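Side-chain contacts in AvtR (Acidianus filamentous virus 6, PDB 4HV0), which probably regulates transcription by binding DNA as a protein of the ribbon-helix-helix class, encoded by a lipothrixvirus of hyperthermophilic archaea: residues A[11-16]-A[26-31]; A[34-39]-A[79-84]; A[30-35]-A[86-91]. One frame throughout, in Å; residues are numbered along the deposited sequence.

Contact 1 of 3, residues A[11-16]-A[26-31]; sequences EFLKKK and AVIRKI
Leu13 carries the joint between helix 7-19 and helix 24-36, the two helices of the ribbon-helix-helix motif, by splitting its branches over Val27, Ile28 and Ile31. The short helical segments cross at 98°, almost perpendicular, with axes 9.7 Å apart at closest approach. This geometry brings one turn of each helix into contact, and the nearest CA pair is that of Leu13 and Val27. Leu13 places CG anti to its own carbonyl carbon (chi1 -70°) and its fork opens against the second helix. On one branch, Leu13 CD1 lies 3.8 Å from Ile28 CG1, and these two side chains run at about a right angle to each other. On the other branch, Leu13 CD2 comes to 3.8 Å from Val27 CG1 and reaches Ile31 CD1 at 3.9 Å; with both residues Leu13 makes a slanting crossing. One leucine thus meets three aliphatic residues, Val27 and Ile28 side by side and Ile31 one turn on. No hydrogen bond joins the two segments; what meets across them is aliphatic. Ile65 of strand 60-65 touches both Leu13 and Ile28 and extends the apolar cluster to the sheet, while Leu92 and Met95 of helix 88-97 meet Ile31. Lys16 takes part with the base of its chain, its CB lying 3.9 Å from CG1 of Val27. Its CG rests over one face of the Phe12 ring, offset toward the rim, and beyond it the chain bends repeatedly and leads away. Its ammonium ends near that of Lys30, where like charges would probably disfavour closer approach. Val27 has CG1 anti to the backbone N (chi1 173°), which directs that methyl between Leu13 CD2 and Lys16 CB, while its CG2 lies 4.0 Å from the carbonyl carbon of Lys16.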
loop_
_atom_site.group_PDB
_atom_site.type_symbol
_atom_site.label_atom_id
_atom_site.label_comp_id
_atom_site.label_asym_id
_atom_site.label_seq_id
_atom_site.Cartn_x
_atom_site.Cartn_y
_atom_site.Cartn_z
ATOM N N GLU A 11 -10.205 -1.011 -2.575
ATOM C CA GLU A 11 -11.225 -2.031 -2.331
ATOM C C GLU A 11 -10.516 -3.341 -2.012
ATOM O O GLU A 11 -10.797 -3.976 -0.982
ATOM C CB GLU A 11 -12.191 -2.220 -3.521
ATOM C CG GLU A 11 -13.003 -0.997 -3.937
ATOM C CD GLU A 11 -13.680 -0.258 -2.788
ATOM O OE1 GLU A 11 -14.154 -0.887 -1.822
ATOM O OE2 GLU A 11 -13.738 0.991 -2.843
ATOM N N PHE A 12 -9.578 -3.717 -2.878
ATOM C CA PHE A 12 -8.818 -4.938 -2.685
ATOM C C PHE A 12 -8.131 -4.996 -1.326
ATOM O O PHE A 12 -8.226 -5.991 -0.634
ATOM C CB PHE A 12 -7.775 -5.101 -3.769
ATOM C CG PHE A 12 -6.803 -6.200 -3.477
ATOM C CD1 PHE A 12 -7.115 -7.518 -3.795
ATOM C CD2 PHE A 12 -5.585 -5.930 -2.852
ATOM C CE1 PHE A 12 -6.230 -8.547 -3.520
ATOM C CE2 PHE A 12 -4.694 -6.960 -2.569
ATOM C CZ PHE A 12 -5.021 -8.270 -2.905
ATOM N N LEU A 13 -7.456 -3.929 -0.939
ATOM C CA LEU A 13 -6.795 -3.890 0.358
ATOM C C LEU A 13 -7.773 -3.946 1.514
ATOM O O LEU A 13 -7.500 -4.570 2.536
ATOM C CB LEU A 13 -5.981 -2.609 0.493
ATOM C CG LEU A 13 -4.722 -2.481 -0.376
ATOM C CD1 LEU A 13 -4.148 -1.060 -0.258
ATOM C CD2 LEU A 13 -3.666 -3.535 -0.045
ATOM N N LYS A 14 -8.920 -3.300 1.359
ATOM C CA LYS A 14 -9.930 -3.282 2.415
ATOM C C LYS A 14 -10.496 -4.693 2.665
ATOM O O LYS A 14 -10.717 -5.063 3.822
ATOM C CB LYS A 14 -11.056 -2.302 2.063
ATOM C CG LYS A 14 -11.907 -1.862 3.250
ATOM C CD LYS A 14 -12.620 -0.542 3.000
ATOM C CE LYS A 14 -13.642 -0.612 1.871
ATOM N NZ LYS A 14 -14.858 -1.315 2.358
ATOM N N LYS A 15 -10.714 -5.457 1.584
ATOM C CA LYS A 15 -11.202 -6.838 1.677
ATOM C C LYS A 15 -10.218 -7.755 2.355
ATOM O O LYS A 15 -10.630 -8.559 3.171
ATOM C CB LYS A 15 -11.554 -7.427 0.302
ATOM C CG LYS A 15 -12.825 -6.865 -0.331
ATOM C CD LYS A 15 -12.825 -7.028 -1.851
ATOM C CE LYS A 15 -14.067 -6.373 -2.469
ATOM N NZ LYS A 15 -14.105 -6.303 -3.960
ATOM N N LYS A 16 -8.931 -7.653 2.033
ATOM C CA LYS A 16 -7.957 -8.444 2.765
ATOM C C LYS A 16 -7.916 -7.981 4.219
ATOM O O LYS A 16 -7.843 -8.807 5.109
ATOM C CB LYS A 16 -6.557 -8.385 2.152
ATOM C CG LYS A 16 -6.470 -8.979 0.757
ATOM C CD LYS A 16 -5.158 -9.717 0.520
ATOM C CE LYS A 16 -5.228 -11.161 1.005
ATOM N NZ LYS A 16 -4.355 -12.049 0.189
ATOM N N ALA A 26 -2.095 -2.490 7.894
ATOM C CA ALA A 26 -1.439 -3.749 8.257
ATOM C C ALA A 26 -1.212 -4.590 7.006
ATOM O O ALA A 26 -0.168 -5.221 6.824
ATOM C CB ALA A 26 -2.263 -4.518 9.296
ATOM N N VAL A 27 -2.193 -4.593 6.131
ATOM C CA VAL A 27 -2.107 -5.348 4.885
ATOM C C VAL A 27 -0.964 -4.753 3.992
ATOM O O VAL A 27 -0.095 -5.487 3.511
ATOM C CB VAL A 27 -3.515 -5.358 4.222
ATOM C CG1 VAL A 27 -3.524 -5.968 2.831
ATOM C CG2 VAL A 27 -4.497 -6.089 5.114
ATOM N N ILE A 28 -0.932 -3.431 3.820
ATOM C CA ILE A 28 0.157 -2.791 3.069
ATOM C C ILE A 28 1.510 -3.138 3.672
ATOM O O ILE A 28 2.398 -3.563 2.937
ATOM C CB ILE A 28 0.012 -1.265 3.030
ATOM C CG1 ILE A 28 -1.141 -0.876 2.130
ATOM C CG2 ILE A 28 1.289 -0.573 2.590
ATOM C CD1 ILE A 28 -1.550 0.560 2.397
ATOM N N ARG A 29 1.662 -3.010 4.999
ATOM C CA ARG A 29 2.902 -3.420 5.671
ATOM C C ARG A 29 3.272 -4.869 5.408
ATOM O O ARG A 29 4.434 -5.160 5.136
ATOM C CB ARG A 29 2.891 -3.166 7.156
ATOM C CG ARG A 29 3.231 -1.732 7.485
ATOM C CD ARG A 29 3.663 -1.566 8.936
ATOM N NE ARG A 29 2.571 -1.880 9.848
ATOM C CZ ARG A 29 1.550 -1.066 10.130
ATOM N NH1 ARG A 29 1.454 0.147 9.578
ATOM N NH2 ARG A 29 0.605 -1.477 10.971
ATOM N N LYS A 30 2.300 -5.769 5.391
ATOM C CA LYS A 30 2.606 -7.169 5.119
ATOM C C LYS A 30 3.108 -7.353 3.684
ATOM O O LYS A 30 4.108 -8.044 3.462
ATOM C CB LYS A 30 1.398 -8.060 5.424
ATOM C CG LYS A 30 1.670 -9.560 5.329
ATOM C CD LYS A 30 0.770 -10.360 6.271
ATOM C CE LYS A 30 0.707 -11.850 5.927
ATOM N NZ LYS A 30 -0.433 -12.241 5.049
ATOM N N ILE A 31 2.451 -6.710 2.714
ATOM C CA ILE A 31 2.887 -6.780 1.311
ATOM C C ILE A 31 4.300 -6.204 1.176
ATOM O O ILE A 31 5.178 -6.844 0.586
ATOM C CB ILE A 31 1.947 -6.008 0.390
ATOM C CG1 ILE A 31 0.623 -6.717 0.316
ATOM C CG2 ILE A 31 2.532 -5.894 -1.044
ATOM C CD1 ILE A 31 -0.476 -5.806 -0.162
#

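Contact 2 of 3, residues A[34-39]-A[79-84]; sequences EYFGIE and LELKKR
Phe36 reaches from the last turn of helix 24-36 to helix 71-84, where its ring meets the base of Glu80 and one methyl of Leu81. The denser part of the contact lies along one side of the ring: Phe36 CE1 is 3.4 Å from Glu80 CB, and Phe36 CD1 is 3.9 Å from Glu80 CG. The approach is oblique to the ring plane, and the two side chains slide past each other in opposite directions. At the far end of the ring, Phe36 CZ meets Leu81 CD2 at 3.8 Å, with the two side chains about perpendicular. Phe36 holds CG anti to its carbonyl carbon (chi1 -63°), which extends the ring toward the second helix. The looser side begins at the carboxylate of Glu80. A bend at chi2 (-62°) turns this group away from the joint, with its plane tilted 49° from that of the ring, so only the methylene part packs. Behind Phe36 the helix ends: Gly37 takes a positive phi, and a probable hydrogen bond from Ile38 N back to Lys33 O is consistent with a Schellman-type termination. The chain then leaves as an extended loop, with Ile38 touching Asn73 and Val77 one or two turns earlier on helix 71-84. Leu81 also packs on Leu88 of helix 88-97. The contact remains small, burying 125 Å² over both sides, and none of its three touching residues is fully buried. Phe36 and Glu80 also touch a crystal neighbour, which urges caution about their exact pose in solution. With neither hydrogen bond nor salt bridge across it, the join of the copG-family helix to helix 71-84 rests on nondirectional apolar packing, so small relative shifts of the helices would break no specific bond.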
loop_
_atom_site.group_PDB
_atom_site.type_symbol
_atom_site.label_atom_id
_atom_site.label_comp_id
_atom_site.label_asym_id
_atom_site.label_seq_id
_atom_site.Cartn_x
_atom_site.Cartn_y
_atom_site.Cartn_z
ATOM N N GLU A 34 6.885 -8.686 2.709
ATOM C CA GLU A 34 7.048 -9.852 1.846
ATOM C C GLU A 34 7.754 -9.563 0.528
ATOM O O GLU A 34 8.649 -10.289 0.138
ATOM C CB GLU A 34 5.692 -10.528 1.606
ATOM C CG GLU A 34 5.167 -11.168 2.897
ATOM C CD GLU A 34 3.883 -11.958 2.728
ATOM O OE1 GLU A 34 3.148 -11.715 1.747
ATOM O OE2 GLU A 34 3.584 -12.794 3.607
ATOM N N TYR A 35 7.353 -8.513 -0.178
ATOM C CA TYR A 35 7.939 -8.226 -1.501
ATOM C C TYR A 35 9.254 -7.450 -1.447
ATOM O O TYR A 35 9.999 -7.543 -2.381
ATOM C CB TYR A 35 6.946 -7.500 -2.408
ATOM C CG TYR A 35 5.833 -8.366 -2.927
ATOM C CD1 TYR A 35 4.839 -8.799 -2.089
ATOM C CD2 TYR A 35 5.775 -8.738 -4.257
ATOM C CE1 TYR A 35 3.815 -9.588 -2.533
ATOM C CE2 TYR A 35 4.726 -9.514 -4.719
ATOM C CZ TYR A 35 3.754 -9.937 -3.840
ATOM O OH TYR A 35 2.715 -10.731 -4.257
ATOM N N PHE A 36 9.547 -6.720 -0.369
ATOM C CA PHE A 36 10.859 -6.061 -0.223
ATOM C C PHE A 36 11.787 -6.812 0.722
ATOM O O PHE A 36 12.965 -6.504 0.816
ATOM C CB PHE A 36 10.723 -4.571 0.116
ATOM C CG PHE A 36 10.050 -3.825 -0.993
ATOM C CD1 PHE A 36 10.758 -3.408 -2.122
ATOM C CD2 PHE A 36 8.696 -3.688 -0.995
ATOM C CE1 PHE A 36 10.112 -2.811 -3.185
ATOM C CE2 PHE A 36 8.041 -3.096 -2.055
ATOM C CZ PHE A 36 8.756 -2.662 -3.163
ATOM N N GLY A 37 11.259 -7.849 1.349
ATOM C CA GLY A 37 12.067 -8.776 2.118
ATOM C C GLY A 37 12.676 -8.202 3.387
ATOM O O GLY A 37 13.789 -8.587 3.759
ATOM N N ILE A 38 11.910 -7.334 4.039
ATOM C CA ILE A 38 12.335 -6.575 5.197
ATOM C C ILE A 38 11.508 -6.802 6.461
ATOM O O ILE A 38 10.325 -7.119 6.445
ATOM C CB ILE A 38 12.361 -5.047 4.946
ATOM C CG1 ILE A 38 11.000 -4.549 4.395
ATOM C CG2 ILE A 38 13.582 -4.735 4.107
ATOM C CD1 ILE A 38 10.922 -3.079 4.063
ATOM N N GLU A 39 12.193 -6.575 7.562
ATOM C CA GLU A 39 11.653 -6.661 8.896
ATOM C C GLU A 39 11.186 -5.278 9.294
ATOM O O GLU A 39 11.947 -4.331 9.181
ATOM C CB GLU A 39 12.776 -7.092 9.829
ATOM C CG GLU A 39 12.393 -7.195 11.296
ATOM C CD GLU A 39 11.859 -8.573 11.660
ATOM O OE1 GLU A 39 11.053 -9.134 10.877
ATOM O OE2 GLU A 39 12.254 -9.084 12.735
ATOM N N LEU A 79 13.302 3.815 -2.328
ATOM C CA LEU A 79 14.408 3.609 -3.239
ATOM C C LEU A 79 14.154 2.456 -4.179
ATOM O O LEU A 79 14.493 2.543 -5.348
ATOM C CB LEU A 79 15.670 3.374 -2.438
ATOM C CG LEU A 79 16.982 3.168 -3.190
ATOM C CD1 LEU A 79 17.341 4.480 -3.897
ATOM C CD2 LEU A 79 18.095 2.678 -2.258
ATOM N N GLU A 80 13.597 1.363 -3.660
ATOM C CA GLU A 80 13.379 0.177 -4.464
ATOM C C GLU A 80 12.314 0.439 -5.515
ATOM O O GLU A 80 12.458 0.008 -6.642
ATOM C CB GLU A 80 12.994 -0.992 -3.563
ATOM C CG GLU A 80 14.164 -1.595 -2.797
ATOM C CD GLU A 80 15.248 -2.183 -3.693
ATOM O OE1 GLU A 80 14.924 -2.632 -4.811
ATOM O OE2 GLU A 80 16.437 -2.200 -3.298
ATOM N N LEU A 81 11.250 1.163 -5.154
ATOM C CA LEU A 81 10.226 1.528 -6.129
ATOM C C LEU A 81 10.849 2.414 -7.202
ATOM O O LEU A 81 10.518 2.270 -8.370
ATOM C CB LEU A 81 9.050 2.229 -5.469
ATOM C CG LEU A 81 8.260 1.431 -4.415
ATOM C CD1 LEU A 81 7.383 2.284 -3.462
ATOM C CD2 LEU A 81 7.448 0.339 -5.130
ATOM N N LYS A 82 11.764 3.297 -6.821
ATOM C CA LYS A 82 12.430 4.170 -7.791
ATOM C C LYS A 82 13.292 3.362 -8.708
ATOM O O LYS A 82 13.119 3.414 -9.927
ATOM C CB LYS A 82 13.308 5.248 -7.131
ATOM C CG LYS A 82 12.664 6.634 -7.055
ATOM C CD LYS A 82 13.483 7.878 -7.462
ATOM C CE LYS A 82 12.523 9.045 -7.706
ATOM N NZ LYS A 82 11.228 8.683 -8.380
ATOM N N LYS A 83 14.199 2.581 -8.143
ATOM C CA LYS A 83 15.051 1.687 -8.967
ATOM C C LYS A 83 14.250 0.798 -9.929
ATOM O O LYS A 83 14.630 0.543 -11.058
ATOM C CB LYS A 83 15.947 0.815 -8.093
ATOM C CG LYS A 83 16.950 1.615 -7.289
ATOM C CD LYS A 83 17.834 0.719 -6.464
ATOM C CE LYS A 83 19.152 1.376 -6.079
ATOM N NZ LYS A 83 20.021 0.444 -5.279
ATOM N N ARG A 84 13.090 0.380 -9.491
ATOM C CA ARG A 84 12.264 -0.523 -10.237
ATOM C C ARG A 84 11.424 0.278 -11.236
ATOM O O ARG A 84 10.824 -0.278 -12.154
ATOM C CB ARG A 84 11.390 -1.212 -9.190
ATOM C CG ARG A 84 10.434 -2.231 -9.713
ATOM C CD ARG A 84 11.196 -3.384 -10.265
ATOM N NE ARG A 84 10.277 -4.186 -11.032
ATOM C CZ ARG A 84 10.596 -5.284 -11.677
ATOM N NH1 ARG A 84 11.822 -5.761 -11.613
ATOM N NH2 ARG A 84 9.656 -5.912 -12.361
#

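Contact 3 of 3, residues A[30-35]-A[86-91]; sequences KILKEY and TTLNRF
Thr87 O is gripped by two donors: the backbone N of Phe91, whose ring crosses to Tyr35, at 3.1 Å, and Thr86 OG1. Thr86 OG1, 2.9 Å from Thr87 O, sits in the carbonyl plane on a lone pair of that oxygen. Thr87 also N-caps helix 88-97, its OG1 accepting from Arg90 N at 3.0 Å with an N-H...O angle of 159°. The capping bond from Arg90 N and the bond from Phe91 N belong to the first turn of helix 88-97, from which Phe91 extends toward helix 24-36. Its CG stands anti to the backbone N (chi1 172°), and the ring presents its edge to the face of Tyr35 in an offset T-shaped pair, with planes at 86° and centroids 5.6 Å apart. The leading atom, Phe91 CZ, lies 3.7 Å from Tyr35 CB, which sits in the plane of the Phe91 ring. Ile31 CG2 borders the same ring edge near CE2. Nearby, Leu32 CD2 meets Leu88 CD1 at 4.0 Å, the side chains crossing about squarely. Leu88 also touches Val3 and Leu81. The features are those of an N-capped helix packed by aromatic and aliphatic side chains on the second helix of a ribbon-helix-helix fold.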
loop_
_atom_site.group_PDB
_atom_site.type_symbol
_atom_site.label_atom_id
_atom_site.label_comp_id
_atom_site.label_asym_id
_atom_site.label_seq_id
_atom_site.Cartn_x
_atom_site.Cartn_y
_atom_site.Cartn_z
ATOM N N LYS A 30 2.300 -5.769 5.391
ATOM C CA LYS A 30 2.606 -7.169 5.119
ATOM C C LYS A 30 3.108 -7.353 3.684
ATOM O O LYS A 30 4.108 -8.044 3.462
ATOM C CB LYS A 30 1.398 -8.060 5.424
ATOM C CG LYS A 30 1.670 -9.560 5.329
ATOM C CD LYS A 30 0.770 -10.360 6.271
ATOM C CE LYS A 30 0.707 -11.850 5.927
ATOM N NZ LYS A 30 -0.433 -12.241 5.049
ATOM N N ILE A 31 2.451 -6.710 2.714
ATOM C CA ILE A 31 2.887 -6.780 1.311
ATOM C C ILE A 31 4.300 -6.204 1.176
ATOM O O ILE A 31 5.178 -6.844 0.586
ATOM C CB ILE A 31 1.947 -6.008 0.390
ATOM C CG1 ILE A 31 0.623 -6.717 0.316
ATOM C CG2 ILE A 31 2.532 -5.894 -1.044
ATOM C CD1 ILE A 31 -0.476 -5.806 -0.162
ATOM N N LEU A 32 4.542 -5.039 1.777
ATOM C CA LEU A 32 5.900 -4.461 1.749
ATOM C C LEU A 32 6.950 -5.366 2.404
ATOM O O LEU A 32 8.061 -5.458 1.908
ATOM C CB LEU A 32 5.954 -3.080 2.368
ATOM C CG LEU A 32 5.035 -2.044 1.669
ATOM C CD1 LEU A 32 5.167 -0.669 2.309
ATOM C CD2 LEU A 32 5.197 -1.961 0.151
ATOM N N LYS A 33 6.622 -6.010 3.515
ATOM C CA LYS A 33 7.598 -6.909 4.178
ATOM C C LYS A 33 7.910 -8.100 3.298
ATOM O O LYS A 33 9.063 -8.423 3.088
ATOM C CB LYS A 33 7.112 -7.365 5.559
ATOM C CG LYS A 33 7.218 -6.261 6.607
ATOM C CD LYS A 33 6.120 -6.444 7.629
ATOM C CE LYS A 33 6.669 -6.364 9.046
ATOM N NZ LYS A 33 5.660 -6.785 10.061
ATOM N N GLU A 34 6.885 -8.686 2.709
ATOM C CA GLU A 34 7.048 -9.852 1.846
ATOM C C GLU A 34 7.754 -9.563 0.528
ATOM O O GLU A 34 8.649 -10.289 0.138
ATOM C CB GLU A 34 5.692 -10.528 1.606
ATOM C CG GLU A 34 5.167 -11.168 2.897
ATOM C CD GLU A 34 3.883 -11.958 2.728
ATOM O OE1 GLU A 34 3.148 -11.715 1.747
ATOM O OE2 GLU A 34 3.584 -12.794 3.607
ATOM N N TYR A 35 7.353 -8.513 -0.178
ATOM C CA TYR A 35 7.939 -8.226 -1.501
ATOM C C TYR A 35 9.254 -7.450 -1.447
ATOM O O TYR A 35 9.999 -7.543 -2.381
ATOM C CB TYR A 35 6.946 -7.500 -2.408
ATOM C CG TYR A 35 5.833 -8.366 -2.927
ATOM C CD1 TYR A 35 4.839 -8.799 -2.089
ATOM C CD2 TYR A 35 5.775 -8.738 -4.257
ATOM C CE1 TYR A 35 3.815 -9.588 -2.533
ATOM C CE2 TYR A 35 4.726 -9.514 -4.719
ATOM C CZ TYR A 35 3.754 -9.937 -3.840
ATOM O OH TYR A 35 2.715 -10.731 -4.257
ATOM N N THR A 86 8.597 2.276 -10.548
ATOM C CA THR A 86 7.164 2.053 -10.339
ATOM C C THR A 86 6.692 2.860 -9.171
ATOM O O THR A 86 7.479 3.162 -8.275
ATOM C CB THR A 86 6.776 0.558 -10.129
ATOM O OG1 THR A 86 5.338 0.403 -10.247
ATOM C CG2 THR A 86 7.326 -0.054 -8.781
ATOM N N THR A 87 5.419 3.262 -9.232
ATOM C CA THR A 87 4.782 3.860 -8.118
ATOM C C THR A 87 4.331 2.657 -7.276
ATOM O O THR A 87 4.262 1.507 -7.732
ATOM C CB THR A 87 3.527 4.667 -8.505
ATOM O OG1 THR A 87 2.687 3.823 -9.265
ATOM C CG2 THR A 87 3.805 5.897 -9.293
ATOM N N LEU A 88 4.020 2.934 -6.026
ATOM C CA LEU A 88 3.520 1.920 -5.172
ATOM C C LEU A 88 2.145 1.471 -5.683
ATOM O O LEU A 88 1.815 0.260 -5.658
ATOM C CB LEU A 88 3.412 2.455 -3.767
ATOM C CG LEU A 88 2.888 1.420 -2.784
ATOM C CD1 LEU A 88 3.553 0.084 -2.915
ATOM C CD2 LEU A 88 3.169 2.048 -1.443
ATOM N N ASN A 89 1.339 2.433 -6.128
ATOM C CA ASN A 89 -0.029 2.120 -6.573
ATOM C C ASN A 89 0.018 1.173 -7.732
ATOM O O ASN A 89 -0.716 0.222 -7.771
ATOM C CB ASN A 89 -0.816 3.365 -7.018
ATOM C CG ASN A 89 -2.220 3.025 -7.573
ATOM O OD1 ASN A 89 -3.153 2.767 -6.819
ATOM N ND2 ASN A 89 -2.368 3.040 -8.865
ATOM N N ARG A 90 0.872 1.456 -8.706
ATOM C CA ARG A 90 0.941 0.598 -9.854
ATOM C C ARG A 90 1.487 -0.804 -9.459
ATOM O O ARG A 90 1.011 -1.801 -9.977
ATOM C CB ARG A 90 1.817 1.190 -10.938
ATOM C CG ARG A 90 1.747 0.415 -12.262
ATOM C CD ARG A 90 2.706 1.052 -13.233
ATOM N NE ARG A 90 3.783 0.114 -13.556
ATOM C CZ ARG A 90 5.062 0.416 -13.718
ATOM N NH1 ARG A 90 5.492 1.647 -13.606
ATOM N NH2 ARG A 90 5.916 -0.532 -14.005
ATOM N N PHE A 91 2.444 -0.855 -8.534
ATOM C CA PHE A 91 2.958 -2.117 -8.050
ATOM C C PHE A 91 1.841 -2.951 -7.409
ATOM O O PHE A 91 1.629 -4.083 -7.785
ATOM C CB PHE A 91 4.088 -1.817 -7.068
ATOM C CG PHE A 91 4.607 -2.987 -6.321
ATOM C CD1 PHE A 91 5.641 -3.736 -6.823
ATOM C CD2 PHE A 91 4.144 -3.258 -5.053
ATOM C CE1 PHE A 91 6.148 -4.797 -6.100
ATOM C CE2 PHE A 91 4.655 -4.304 -4.310
ATOM C CZ PHE A 91 5.653 -5.078 -4.833
#

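Overall arrangement
Helix 24-36 is common to all three contacts. Along it, 26-31 meets helix 7-19 in contact 1, 30-35 meets helix 88-97 in contact 3, and 34-39 meets helix 71-84 in contact 2. Centres of contacts 1 and 2 lie about 17 Å apart, with contact 3 about 10 Å from the first and 7 Å from the second. Contact 1 closes first along the chain; the other two await helices that follow the strands 54-57 and 60-65. A probable hydrogen bond from Thr86 N to Leu81 O ties contacts 2 and 3 together. The copG-family helix pair is thus packed against the later helices within a single chain.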